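Local coordinates for Hut operon positive regulatory protein (Bacillus subtilis, PDB 4H4L) that binds cis-acting regulatory sequences on mRNA in the presence of histidine, suppressing transcription termination and switching on the hut operon for histidine utilization, at residues G34-M45 and T99-N110. The protein carries 1 engineered substitution. Numbering follows the deposited sequence.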
ATOM      1  N   GLY A  34      25.677  18.060 -20.177  1.00 83.72           N
ATOM      2  CA  GLY A  34      24.394  18.756 -20.075  1.00 86.94           C
ATOM      3  C   GLY A  34      23.636  18.725 -18.747  1.00 83.59           C
ATOM      4  O   GLY A  34      22.466  19.093 -18.723  1.00 85.64           O
ATOM      5  N   TRP A  35      24.275  18.317 -17.646  1.00 75.04           N
ATOM      6  CA  TRP A  35      23.532  18.106 -16.384  1.00 71.11           C
ATOM      7  C   TRP A  35      23.394  19.301 -15.465  1.00 70.83           C
ATOM      8  O   TRP A  35      24.384  19.898 -15.021  1.00 73.01           O
ATOM      9  CB  TRP A  35      24.078  16.918 -15.576  1.00 66.93           C
ATOM     10  CG  TRP A  35      24.206  15.633 -16.354  1.00 67.68           C
ATOM     11  CD1 TRP A  35      25.382  14.979 -16.727  1.00 68.86           C
ATOM     12  CD2 TRP A  35      23.117  14.807 -16.902  1.00 63.84           C
ATOM     13  NE1 TRP A  35      25.100  13.838 -17.443  1.00 70.33           N
ATOM     14  CE2 TRP A  35      23.763  13.680 -17.589  1.00 64.98           C
ATOM     15  CE3 TRP A  35      21.729  14.885 -16.896  1.00 61.93           C
ATOM     16  CZ2 TRP A  35      23.030  12.691 -18.227  1.00 64.92           C
ATOM     17  CZ3 TRP A  35      20.998  13.884 -17.550  1.00 61.66           C
ATOM     18  CH2 TRP A  35      21.630  12.816 -18.198  1.00 64.98           C
ATOM     19  N   LYS A  36      22.149  19.638 -15.152  1.00 64.50           N
ATOM     20  CA  LYS A  36      21.849  20.403 -13.958  1.00 57.68           C
ATOM     21  C   LYS A  36      21.910  19.428 -12.759  1.00 55.21           C
ATOM     22  O   LYS A  36      21.335  18.344 -12.784  1.00 59.08           O
ATOM     23  CB  LYS A  36      20.478  21.042 -14.112  1.00 62.98           C
ATOM     24  CG  LYS A  36      20.464  22.559 -13.966  1.00 71.45           C
ATOM     25  CD  LYS A  36      21.455  23.253 -14.891  1.00 68.30           C
ATOM     26  CE  LYS A  36      21.106  24.722 -15.048  1.00 70.92           C
ATOM     27  NZ  LYS A  36      21.135  25.485 -13.764  1.00 67.14           N
ATOM     28  N   VAL A  37      22.637  19.782 -11.714  1.00 54.40           N
ATOM     29  CA  VAL A  37      22.910  18.812 -10.661  1.00 55.26           C
ATOM     30  C   VAL A  37      23.065  19.438  -9.305  1.00 54.50           C
ATOM     31  O   VAL A  37      23.658  20.487  -9.166  1.00 56.20           O
ATOM     32  CB  VAL A  37      24.139  17.928 -10.964  1.00 57.56           C
ATOM     33  CG1 VAL A  37      25.434  18.730 -10.955  1.00 53.74           C
ATOM     34  CG2 VAL A  37      24.204  16.763  -9.985  1.00 54.71           C
ATOM     35  N   CYS A  38      22.565  18.737  -8.301  1.00 60.19           N
ATOM     36  CA  CYS A  38      22.314  19.314  -7.006  1.00 63.26           C
ATOM     37  C   CYS A  38      22.456  18.246  -5.921  1.00 63.47           C
ATOM     38  O   CYS A  38      22.022  17.107  -6.088  1.00 69.46           O
ATOM     39  CB  CYS A  38      20.908  19.911  -7.050  1.00 68.71           C
ATOM     40  SG  CYS A  38      20.100  20.100  -5.472  1.00 84.21           S
ATOM     41  N   LEU A  39      23.082  18.618  -4.812  1.00 66.10           N
ATOM     42  CA  LEU A  39      23.340  17.685  -3.712  1.00 64.13           C
ATOM     43  C   LEU A  39      22.901  18.296  -2.408  1.00 59.66           C
ATOM     44  O   LEU A  39      22.663  19.498  -2.346  1.00 65.28           O
ATOM     45  CB  LEU A  39      24.828  17.346  -3.628  1.00 65.42           C
ATOM     46  CG  LEU A  39      25.427  16.615  -4.826  1.00 64.19           C
ATOM     47  CD1 LEU A  39      26.829  16.162  -4.481  1.00 64.16           C
ATOM     48  CD2 LEU A  39      24.572  15.426  -5.214  1.00 59.58           C
ATOM     49  N   GLY A  40      22.802  17.481  -1.365  1.00 55.90           N
ATOM     50  CA  GLY A  40      22.394  17.985  -0.057  1.00 54.95           C
ATOM     51  C   GLY A  40      22.161  16.913   0.985  1.00 54.17           C
ATOM     52  O   GLY A  40      22.274  15.732   0.685  1.00 56.67           O
ATOM     53  N   LYS A  41      21.802  17.349   2.194  1.00 54.88           N
ATOM     54  CA  LYS A  41      21.617  16.486   3.355  1.00 55.17           C
ATOM     55  C   LYS A  41      20.450  16.898   4.261  1.00 50.31           C
ATOM     56  O   LYS A  41      20.263  18.064   4.602  1.00 51.00           O
ATOM     57  CB  LYS A  41      22.888  16.439   4.199  1.00 59.92           C
ATOM     58  CG  LYS A  41      23.863  15.339   3.817  1.00 63.82           C
ATOM     59  CD  LYS A  41      25.105  15.396   4.699  1.00 65.42           C
ATOM     60  CE  LYS A  41      26.024  16.555   4.299  1.00 67.10           C
ATOM     61  NZ  LYS A  41      26.562  16.415   2.914  1.00 59.99           N
ATOM     62  N   VAL A  42      19.682  15.902   4.662  1.00 45.10           N
ATOM     63  CA  VAL A  42      18.528  16.106   5.528  1.00 39.44           C
ATOM     64  C   VAL A  42      18.374  14.867   6.410  1.00 38.25           C
ATOM     65  O   VAL A  42      18.490  13.724   5.931  1.00 42.14           O
ATOM     66  CB  VAL A  42      17.240  16.449   4.720  1.00 34.76           C
ATOM     67  CG1 VAL A  42      16.839  15.321   3.774  1.00 31.42           C
ATOM     68  CG2 VAL A  42      16.086  16.846   5.642  1.00 36.82           C
ATOM     69  N   GLY A  43      18.209  15.105   7.705  1.00 38.75           N
ATOM     70  CA  GLY A  43      17.815  14.047   8.642  1.00 40.18           C
ATOM     71  C   GLY A  43      16.472  14.406   9.274  1.00 46.31           C
ATOM     72  O   GLY A  43      16.334  15.497   9.864  1.00 48.10           O
ATOM     73  N   SER A  44      15.479  13.518   9.167  1.00 42.58           N
ATOM     74  CA  SER A  44      14.176  13.802   9.770  1.00 43.88           C
ATOM     75  C   SER A  44      13.373  12.587  10.302  1.00 46.45           C
ATOM     76  O   SER A  44      13.535  11.462   9.849  1.00 47.85           O
ATOM     77  CB  SER A  44      13.313  14.583   8.779  1.00 41.31           C
ATOM     78  OG  SER A  44      12.299  15.298   9.454  1.00 42.61           O
ATOM     79  N   MET A  45      12.485  12.837  11.253  1.00 44.74           N
ATOM     80  CA  MET A  45      11.440  11.878  11.573  1.00 49.33           C
ATOM     81  C   MET A  45      10.102  12.269  10.877  1.00 47.59           C
ATOM     82  O   MET A  45       9.024  11.723  11.155  1.00 42.11           O
ATOM     83  CB  MET A  45      11.325  11.694  13.091  1.00 50.83           C
ATOM     84  CG  MET A  45      11.165  12.976  13.880  1.00 55.65           C
ATOM     85  SD  MET A  45      10.430  12.604  15.481  1.00 65.71           S
ATOM     86  CE  MET A  45       9.583  14.164  15.794  1.00 62.28           C
ATOM     87  N   THR A  99      13.298   6.802  11.770  1.00 40.98           N
ATOM     88  CA  THR A  99      13.847   8.074  11.345  1.00 41.54           C
ATOM     89  C   THR A  99      14.949   7.856  10.334  1.00 44.60           C
ATOM     90  O   THR A  99      15.512   6.751  10.274  1.00 49.12           O
ATOM     91  CB  THR A  99      14.354   8.871  12.553  1.00 45.94           C
ATOM     92  OG1 THR A  99      14.650  10.201  12.136  1.00 51.41           O
ATOM     93  CG2 THR A  99      15.587   8.237  13.187  1.00 41.86           C
ATOM     94  N   VAL A 100      15.207   8.892   9.527  1.00 46.20           N
ATOM     95  CA  VAL A 100      16.201   8.872   8.460  1.00 45.21           C
ATOM     96  C   VAL A 100      17.284   9.941   8.622  1.00 46.72           C
ATOM     97  O   VAL A 100      17.033  11.053   9.058  1.00 46.47           O
ATOM     98  CB  VAL A 100      15.578   9.113   7.083  1.00 48.51           C
ATOM     99  CG1 VAL A 100      14.728   7.938   6.641  1.00 49.39           C
ATOM    100  CG2 VAL A 100      14.754  10.384   7.095  1.00 50.87           C
ATOM    101  N   GLY A 101      18.500   9.584   8.246  1.00 45.80           N
ATOM    102  CA  GLY A 101      19.541  10.553   7.993  1.00 40.84           C
ATOM    103  C   GLY A 101      19.885  10.323   6.530  1.00 46.16           C
ATOM    104  O   GLY A 101      20.565   9.325   6.182  1.00 37.86           O
ATOM    105  N   LEU A 102      19.399  11.208   5.655  1.00 46.16           N
ATOM    106  CA  LEU A 102      19.662  11.004   4.246  1.00 47.34           C
ATOM    107  C   LEU A 102      20.743  11.930   3.706  1.00 53.51           C
ATOM    108  O   LEU A 102      21.195  12.865   4.384  1.00 58.76           O
ATOM    109  CB  LEU A 102      18.382  11.107   3.433  1.00 47.12           C
ATOM    110  CG  LEU A 102      17.312  10.032   3.656  1.00 51.97           C
ATOM    111  CD1 LEU A 102      16.133  10.308   2.743  1.00 52.48           C
ATOM    112  CD2 LEU A 102      17.846   8.634   3.387  1.00 50.41           C
ATOM    113  N   ARG A 103      21.196  11.605   2.505  1.00 53.63           N
ATOM    114  CA  ARG A 103      21.865  12.540   1.629  1.00 54.87           C
ATOM    115  C   ARG A 103      21.126  12.331   0.323  1.00 48.57           C
ATOM    116  O   ARG A 103      20.717  11.211   0.056  1.00 44.96           O
ATOM    117  CB  ARG A 103      23.345  12.188   1.469  1.00 63.39           C
ATOM    118  CG  ARG A 103      24.107  13.148   0.543  1.00 74.23           C
ATOM    119  CD  ARG A 103      25.595  12.818   0.371  1.00 82.31           C
ATOM    120  NE  ARG A 103      26.226  13.655  -0.668  1.00 91.23           N
ATOM    121  CZ  ARG A 103      27.419  13.429  -1.221  1.00 88.33           C
ATOM    122  NH1 ARG A 103      28.156  12.386  -0.850  1.00 87.79           N
ATOM    123  NH2 ARG A 103      27.880  14.253  -2.150  1.00 86.23           N
ATOM    124  N   PHE A 104      20.958  13.391  -0.467  1.00 45.25           N
ATOM    125  CA  PHE A 104      20.256  13.338  -1.752  1.00 45.50           C
ATOM    126  C   PHE A 104      21.030  13.957  -2.927  1.00 44.32           C
ATOM    127  O   PHE A 104      21.728  14.978  -2.785  1.00 42.44           O
ATOM    128  CB  PHE A 104      18.854  13.985  -1.642  1.00 40.42           C
ATOM    129  CG  PHE A 104      18.879  15.432  -1.221  1.00 39.17           C
ATOM    130  CD1 PHE A 104      18.881  16.458  -2.182  1.00 35.97           C
ATOM    131  CD2 PHE A 104      18.888  15.782   0.134  1.00 39.04           C
ATOM    132  CE1 PHE A 104      18.922  17.794  -1.795  1.00 36.17           C
ATOM    133  CE2 PHE A 104      18.913  17.134   0.534  1.00 39.72           C
ATOM    134  CZ  PHE A 104      18.930  18.140  -0.433  1.00 37.28           C
ATOM    135  N   ALA A 105      20.880  13.329  -4.082  1.00 43.18           N
ATOM    136  CA  ALA A 105      21.369  13.859  -5.324  1.00 45.55           C
ATOM    137  C   ALA A 105      20.154  14.133  -6.168  1.00 53.16           C
ATOM    138  O   ALA A 105      19.205  13.346  -6.091  1.00 60.81           O
ATOM    139  CB  ALA A 105      22.230  12.823  -6.000  1.00 45.14           C
ATOM    140  N   VAL A 106      20.164  15.221  -6.951  1.00 50.20           N
ATOM    141  CA  VAL A 106      19.119  15.486  -7.963  1.00 52.86           C
ATOM    142  C   VAL A 106      19.704  15.800  -9.341  1.00 55.01           C
ATOM    143  O   VAL A 106      20.369  16.816  -9.528  1.00 52.06           O
ATOM    144  CB  VAL A 106      18.206  16.679  -7.608  1.00 55.02           C
ATOM    145  CG1 VAL A 106      17.085  16.801  -8.628  1.00 50.19           C
ATOM    146  CG2 VAL A 106      17.656  16.556  -6.201  1.00 54.64           C
ATOM    147  N   LEU A 107      19.424  14.939 -10.309  1.00 58.07           N
ATOM    148  CA  LEU A 107      19.894  15.126 -11.675  1.00 60.71           C
ATOM    149  C   LEU A 107      18.783  15.501 -12.642  1.00 61.74           C
ATOM    150  O   LEU A 107      17.682  14.958 -12.557  1.00 67.87           O
ATOM    151  CB  LEU A 107      20.595  13.873 -12.188  1.00 60.04           C
ATOM    152  CG  LEU A 107      22.117  13.838 -12.220  1.00 64.61           C
ATOM    153  CD1 LEU A 107      22.557  12.725 -13.149  1.00 67.26           C
ATOM    154  CD2 LEU A 107      22.690  15.150 -12.723  1.00 69.09           C
ATOM    155  N   ARG A 108      19.088  16.427 -13.556  1.00 60.95           N
ATOM    156  CA  ARG A 108      18.182  16.796 -14.649  1.00 60.88           C
ATOM    157  C   ARG A 108      18.874  16.949 -16.021  1.00 64.57           C
ATOM    158  O   ARG A 108      19.917  17.601 -16.160  1.00 62.48           O
ATOM    159  CB  ARG A 108      17.386  18.060 -14.323  1.00 53.40           C
ATOM    160  CG  ARG A 108      16.651  18.603 -15.539  1.00 48.32           C
ATOM    161  CD  ARG A 108      16.157  20.009 -15.289  1.00 48.70           C
ATOM    162  NE  ARG A 108      15.122  20.402 -16.240  1.00 47.07           N
ATOM    163  CZ  ARG A 108      14.174  21.301 -15.976  1.00 48.07           C
ATOM    164  NH1 ARG A 108      14.145  21.902 -14.780  1.00 44.36           N
ATOM    165  NH2 ARG A 108      13.257  21.600 -16.902  1.00 39.54           N
ATOM    166  N   GLY A 109      18.249  16.364 -17.034  1.00 65.27           N
ATOM    167  CA  GLY A 109      18.788  16.355 -18.378  1.00 64.79           C
ATOM    168  C   GLY A 109      18.167  15.217 -19.151  1.00 69.84           C
ATOM    169  O   GLY A 109      17.394  14.430 -18.603  1.00 70.08           O
ATOM    170  N   ASN A 110      18.500  15.128 -20.432  1.00 78.59           N
ATOM    171  CA  ASN A 110      17.965  14.076 -21.276  1.00 81.83           C
ATOM    172  C   ASN A 110      18.947  12.916 -21.448  1.00 85.93           C
ATOM    173  O   ASN A 110      20.043  13.120 -21.957  1.00 81.99           O
ATOM    174  CB  ASN A 110      17.564  14.647 -22.628  1.00 80.41           C
ATOM    175  CG  ASN A 110      16.782  13.662 -23.447  1.00 80.52           C
ATOM    176  OD1 ASN A 110      16.885  12.458 -23.237  1.00 76.71           O
ATOM    177  ND2 ASN A 110      15.986  14.166 -24.382  1.00 87.57           N
TER
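Phe104 lays its ring over the backbone of Gly40, its partner in a hydrogen-bonded antiparallel pair. With CG between backbone N and carbonyl carbon (chi1 60°), the ring swings onto the neighbouring strand, and Gly40 CA sits 3.8 Å from its centroid in a CH-pi contact. Glycine suits this place because a CB would hit the ring. Phe104 N also donates to Gly40 O at 2.9 Å, nearly straight (167°), whereas the return bond is weak. Cys38 SG lies at the ring edge, 4.5 Å from Phe104 CE1, Val42 obliquely beside it, and helix 47-60 covers this face through Ile54, Val50 and Ala53.

On the other face, Leu107 CD2 wedges between Trp35 CB and Val37 CG2, 3.5 Å from the latter, and CD1 covers one indole face. Leu39 CD2 packs 3.6 Å from Ala105 CB, a methyl small enough to admit it; helices 9-17 and 26-32 close over this cluster.

Packing thins toward exposed Lys41, whose NZ stands 4.5 Å from Arg103 NE, like charges that would tend to repel, and Gly43 pairs with Gly101. The arrangement is an antiparallel ladder joining edge strand 36-44 to strand 99-109 in HutP's four-stranded sheet, with helices on both faces.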